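Local atomic coordinates of molybdopterin synthase catalytic subunit (Homo sapiens, PDB entry 5MPO), a protein that transfers two sulfur atoms from thiocarboxylated carrier proteins into precursor Z, building the dithiolene group of molybdopterin. Residues C[77-89]-C[127-139]. Sequence-based numbering, arbitrary orientation.
Sequences EVRKICSDIRQKW and SYAIDTLKAKVPI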
loop_
_atom_site.group_PDB
_atom_site.type_symbol
_atom_site.label_atom_id
_atom_site.label_comp_id
_atom_site.label_asym_id
_atom_site.label_seq_id
_atom_site.Cartn_x
_atom_site.Cartn_y
_atom_site.Cartn_z
ATOM N N GLU C 77 8.692 9.397 17.802
ATOM C CA GLU C 77 7.242 9.354 17.619
ATOM C C GLU C 77 6.906 8.282 16.601
ATOM O O GLU C 77 5.971 7.527 16.781
ATOM C CB GLU C 77 6.620 10.693 17.217
ATOM C CG GLU C 77 6.410 11.684 18.352
ATOM C CD GLU C 77 5.481 11.276 19.465
ATOM O OE1 GLU C 77 4.280 11.033 19.231
ATOM O OE2 GLU C 77 5.939 11.302 20.631
ATOM N N VAL C 78 7.737 8.155 15.597
ATOM C CA VAL C 78 7.649 7.025 14.706
ATOM C C VAL C 78 7.929 5.679 15.432
ATOM O O VAL C 78 7.216 4.718 15.178
ATOM C CB VAL C 78 8.555 7.200 13.504
ATOM C CG1 VAL C 78 8.531 5.948 12.608
ATOM C CG2 VAL C 78 8.136 8.440 12.697
ATOM N N ARG C 79 8.874 5.622 16.369
ATOM C CA ARG C 79 9.069 4.399 17.139
ATOM C C ARG C 79 7.805 4.047 17.893
ATOM O O ARG C 79 7.515 2.885 18.094
ATOM C CB ARG C 79 10.283 4.461 18.126
ATOM C CG ARG C 79 11.648 4.435 17.415
ATOM C CD ARG C 79 12.906 4.329 18.299
ATOM N NE ARG C 79 13.009 5.478 19.221
ATOM C CZ ARG C 79 13.798 6.563 19.086
ATOM N NH1 ARG C 79 14.645 6.708 18.062
ATOM N NH2 ARG C 79 13.732 7.539 19.999
ATOM N N LYS C 80 7.094 5.039 18.390
ATOM C CA LYS C 80 5.852 4.754 19.054
ATOM C C LYS C 80 4.805 4.193 18.072
ATOM O O LYS C 80 4.064 3.255 18.385
ATOM C CB LYS C 80 5.267 5.996 19.705
ATOM C CG LYS C 80 5.868 6.301 21.051
ATOM C CD LYS C 80 5.246 7.575 21.522
ATOM C CE LYS C 80 6.158 8.254 22.520
ATOM N NZ LYS C 80 5.621 9.645 22.696
ATOM N N ILE C 81 4.736 4.789 16.898
ATOM C CA ILE C 81 3.871 4.222 15.886
ATOM C C ILE C 81 4.202 2.748 15.570
ATOM O O ILE C 81 3.275 1.890 15.439
ATOM C CB ILE C 81 3.904 5.104 14.650
ATOM C CG1 ILE C 81 3.114 6.372 14.950
ATOM C CG2 ILE C 81 3.398 4.362 13.399
ATOM C CD1 ILE C 81 3.376 7.401 13.874
ATOM N N CYS C 82 5.493 2.449 15.434
ATOM C CA CYS C 82 5.930 1.044 15.216
ATOM C C CYS C 82 5.418 0.089 16.293
ATOM O O CYS C 82 4.866 -0.998 16.034
ATOM C CB CYS C 82 7.432 0.960 15.077
ATOM S SG CYS C 82 7.943 1.697 13.492
ATOM N N SER C 83 5.536 0.560 17.503
ATOM C CA SER C 83 5.266 -0.231 18.664
ATOM C C SER C 83 3.741 -0.427 18.808
ATOM O O SER C 83 3.242 -1.481 19.145
ATOM C CB SER C 83 5.939 0.503 19.848
ATOM O OG SER C 83 5.577 -0.062 21.069
ATOM N N ASP C 84 2.976 0.606 18.532
ATOM C CA ASP C 84 1.546 0.478 18.586
ATOM C C ASP C 84 1.025 -0.440 17.479
ATOM O O ASP C 84 0.135 -1.242 17.701
ATOM C CB ASP C 84 0.951 1.860 18.498
ATOM C CG ASP C 84 1.159 2.667 19.837
ATOM O OD1 ASP C 84 1.404 2.076 20.931
ATOM O OD2 ASP C 84 1.045 3.888 19.794
ATOM N N ILE C 85 1.587 -0.321 16.299
ATOM C CA ILE C 85 1.267 -1.210 15.227
ATOM C C ILE C 85 1.480 -2.654 15.651
ATOM O O ILE C 85 0.600 -3.470 15.452
ATOM C CB ILE C 85 2.085 -0.921 13.967
ATOM C CG1 ILE C 85 1.507 0.306 13.248
ATOM C CG2 ILE C 85 2.080 -2.111 13.034
ATOM C CD1 ILE C 85 2.354 0.784 12.103
ATOM N N ARG C 86 2.599 -2.953 16.281
ATOM C CA ARG C 86 2.850 -4.337 16.715
ATOM C C ARG C 86 1.956 -4.786 17.901
ATOM O O ARG C 86 1.879 -5.958 18.197
ATOM C CB ARG C 86 4.313 -4.518 17.082
ATOM C CG ARG C 86 5.244 -4.371 15.921
ATOM C CD ARG C 86 6.696 -4.361 16.387
ATOM N NE ARG C 86 7.611 -4.032 15.274
ATOM C CZ ARG C 86 7.929 -4.833 14.261
ATOM N NH1 ARG C 86 7.463 -6.053 14.183
ATOM N NH2 ARG C 86 8.760 -4.412 13.316
ATOM N N GLN C 87 1.267 -3.866 18.559
ATOM C CA GLN C 87 0.344 -4.248 19.615
ATOM C C GLN C 87 -0.977 -4.753 19.009
ATOM O O GLN C 87 -1.657 -5.584 19.576
ATOM C CB GLN C 87 0.248 -3.143 20.670
ATOM C CG GLN C 87 -1.169 -2.828 21.173
ATOM C CD GLN C 87 -1.262 -1.652 22.181
ATOM O OE1 GLN C 87 -0.271 -0.911 22.452
ATOM N NE2 GLN C 87 -2.465 -1.487 22.750
ATOM N N LYS C 88 -1.306 -4.342 17.810
ATOM C CA LYS C 88 -2.511 -4.856 17.197
ATOM C C LYS C 88 -2.350 -5.912 16.076
ATOM O O LYS C 88 -3.087 -6.892 16.037
ATOM C CB LYS C 88 -3.299 -3.700 16.607
ATOM C CG LYS C 88 -4.541 -4.185 15.915
ATOM C CD LYS C 88 -5.430 -3.077 15.543
ATOM C CE LYS C 88 -6.600 -3.647 14.805
ATOM N NZ LYS C 88 -7.416 -2.537 14.340
ATOM N N TRP C 89 -1.424 -5.647 15.167
ATOM C CA TRP C 89 -1.281 -6.319 13.907
ATOM C C TRP C 89 -0.040 -7.252 13.893
ATOM O O TRP C 89 1.002 -6.862 14.368
ATOM C CB TRP C 89 -1.117 -5.265 12.816
ATOM C CG TRP C 89 -2.387 -4.552 12.464
ATOM C CD1 TRP C 89 -3.486 -5.102 11.844
ATOM C CD2 TRP C 89 -2.698 -3.178 12.664
ATOM N NE1 TRP C 89 -4.443 -4.163 11.650
ATOM C CE2 TRP C 89 -4.008 -2.968 12.143
ATOM C CE3 TRP C 89 -1.995 -2.092 13.192
ATOM C CZ2 TRP C 89 -4.644 -1.711 12.147
ATOM C CZ3 TRP C 89 -2.636 -0.813 13.229
ATOM C CH2 TRP C 89 -3.956 -0.649 12.705
ATOM N N SER C 127 -1.692 1.964 6.500
ATOM C CA SER C 127 -2.695 2.990 6.566
ATOM C C SER C 127 -2.669 3.725 7.926
ATOM O O SER C 127 -2.675 4.935 7.955
ATOM C CB SER C 127 -4.061 2.376 6.290
ATOM O OG SER C 127 -5.023 3.384 6.274
ATOM N N TYR C 128 -2.643 2.981 9.029
ATOM C CA TYR C 128 -2.485 3.562 10.344
ATOM C C TYR C 128 -1.154 4.369 10.485
ATOM O O TYR C 128 -1.133 5.396 11.126
ATOM C CB TYR C 128 -2.469 2.489 11.407
ATOM C CG TYR C 128 -2.197 3.048 12.797
ATOM C CD1 TYR C 128 -3.237 3.676 13.555
ATOM C CD2 TYR C 128 -0.902 2.960 13.376
ATOM C CE1 TYR C 128 -3.009 4.147 14.841
ATOM C CE2 TYR C 128 -0.651 3.459 14.671
ATOM C CZ TYR C 128 -1.685 4.058 15.406
ATOM O OH TYR C 128 -1.432 4.563 16.679
ATOM N N ALA C 129 -0.076 3.874 9.890
ATOM C CA ALA C 129 1.192 4.548 9.968
ATOM C C ALA C 129 1.146 5.943 9.298
ATOM O O ALA C 129 1.505 6.931 9.930
ATOM C CB ALA C 129 2.281 3.688 9.376
ATOM N N ILE C 130 0.726 6.027 8.051
ATOM C CA ILE C 130 0.660 7.320 7.393
ATOM C C ILE C 130 -0.325 8.297 8.062
ATOM O O ILE C 130 -0.021 9.457 8.217
ATOM C CB ILE C 130 0.410 7.219 5.873
ATOM C CG1 ILE C 130 0.525 8.617 5.233
ATOM C CG2 ILE C 130 -0.961 6.632 5.534
ATOM C CD1 ILE C 130 1.916 9.260 5.385
ATOM N N ASP C 131 -1.473 7.828 8.479
ATOM C CA ASP C 131 -2.409 8.671 9.210
ATOM C C ASP C 131 -1.893 9.221 10.523
ATOM O O ASP C 131 -2.183 10.384 10.905
ATOM C CB ASP C 131 -3.736 7.922 9.507
ATOM C CG ASP C 131 -4.572 7.678 8.210
ATOM O OD1 ASP C 131 -4.245 8.226 7.117
ATOM O OD2 ASP C 131 -5.533 6.907 8.277
ATOM N N THR C 132 -1.250 8.337 11.250
ATOM C CA THR C 132 -0.765 8.651 12.555
ATOM C C THR C 132 0.472 9.569 12.398
ATOM O O THR C 132 0.589 10.538 13.095
ATOM C CB THR C 132 -0.497 7.368 13.330
ATOM O OG1 THR C 132 -1.671 6.548 13.248
ATOM C CG2 THR C 132 -0.122 7.693 14.842
ATOM N N LEU C 133 1.309 9.322 11.399
ATOM C CA LEU C 133 2.414 10.168 11.130
ATOM C C LEU C 133 1.935 11.591 10.864
ATOM O O LEU C 133 2.545 12.545 11.361
ATOM C CB LEU C 133 3.200 9.643 9.942
ATOM C CG LEU C 133 4.434 10.499 9.606
ATOM C CD1 LEU C 133 5.725 9.719 9.363
ATOM C CD2 LEU C 133 4.164 11.455 8.416
ATOM N N LYS C 134 0.867 11.740 10.086
ATOM C CA LYS C 134 0.404 13.072 9.672
ATOM C C LYS C 134 -0.241 13.773 10.831
ATOM O O LYS C 134 -0.267 14.973 10.861
ATOM C CB LYS C 134 -0.554 13.006 8.486
ATOM C CG LYS C 134 0.182 12.671 7.179
ATOM C CD LYS C 134 -0.756 12.572 5.966
ATOM C CE LYS C 134 -0.587 13.690 4.943
ATOM N NZ LYS C 134 0.784 13.695 4.353
ATOM N N ALA C 135 -0.748 13.014 11.794
ATOM C CA ALA C 135 -1.417 13.555 12.957
ATOM C C ALA C 135 -0.480 13.868 14.171
ATOM O O ALA C 135 -0.789 14.686 14.990
ATOM C CB ALA C 135 -2.458 12.536 13.401
ATOM N N LYS C 136 0.621 13.158 14.302
ATOM C CA LYS C 136 1.368 13.109 15.532
ATOM C C LYS C 136 2.838 13.439 15.425
ATOM O O LYS C 136 3.402 13.847 16.396
ATOM C CB LYS C 136 1.249 11.698 16.108
ATOM C CG LYS C 136 0.541 11.600 17.450
ATOM C CD LYS C 136 -0.904 12.096 17.448
ATOM C CE LYS C 136 -1.316 12.184 18.897
ATOM N NZ LYS C 136 -2.679 12.726 19.021
ATOM N N VAL C 137 3.460 13.267 14.260
ATOM C CA VAL C 137 4.888 13.378 14.136
ATOM C C VAL C 137 5.294 14.819 13.770
ATOM O O VAL C 137 4.810 15.334 12.769
ATOM C CB VAL C 137 5.416 12.315 13.163
ATOM C CG1 VAL C 137 6.937 12.333 13.013
ATOM C CG2 VAL C 137 5.024 10.921 13.708
ATOM N N PRO C 138 6.198 15.466 14.587
ATOM C CA PRO C 138 6.605 16.872 14.423
ATOM C C PRO C 138 7.443 17.107 13.181
ATOM O O PRO C 138 8.667 17.096 13.235
ATOM C CB PRO C 138 7.379 17.155 15.703
ATOM C CG PRO C 138 7.968 15.878 16.052
ATOM C CD PRO C 138 6.909 14.870 15.721
ATOM N N ILE C 139 6.729 17.200 12.054
ATOM C CA ILE C 139 7.268 17.444 10.724
ATOM C C ILE C 139 6.336 18.485 10.099
ATOM O O ILE C 139 5.168 18.587 10.515
ATOM C CB ILE C 139 7.235 16.191 9.851
ATOM C CG1 ILE C 139 8.013 15.043 10.468
ATOM C CG2 ILE C 139 7.839 16.442 8.475
ATOM C CD1 ILE C 139 7.520 13.701 9.980
#
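I81 of helix 73-88 projects as a knob into a hole formed by Y128, A129, T132 and L133 of helix 119-136, the central contact of two near-antiparallel helices (145°) that pack side by side against the mixed sheet in the alpha/beta fold of MoaE. With CG1 beside the backbone N (chi1 -73°), I81 slides past T132, its CG1 lying 3.5 Å from T132 CG2, while its CD1 reaches on to V137 CG2 at 3.9 Å. Its other branch, CG2, rests over A129, whose CB also meets I85 CD1. Beneath this layer, V78 touches V96 and A129 touches I112, both on strands of the sheet. One turn beyond I81, I85 runs alongside Y128 in the opposite sense, its CG1 3.6 Å from Y128 CD2. The six-membered ring of W89 leans obliquely on Y128, planes 51° apart, with W89 CH2 3.7 Å from Y128 CB; W89 NE1 is hydrogen-bonded to E124. At the other end, E77 sets CB against V137 CG2 and passes CG across P138 CD at about a right angle. K80 NZ bridges to E77 OE2 (2.7 Å) and to an acidic side chain of another protein. An alanine at E77 would probably cost K80 the intrachain half of this pairing and P138 CD its packing against CG. T132 OG1 lies over the centre of the Y128 ring, 3.1 Å above its plane.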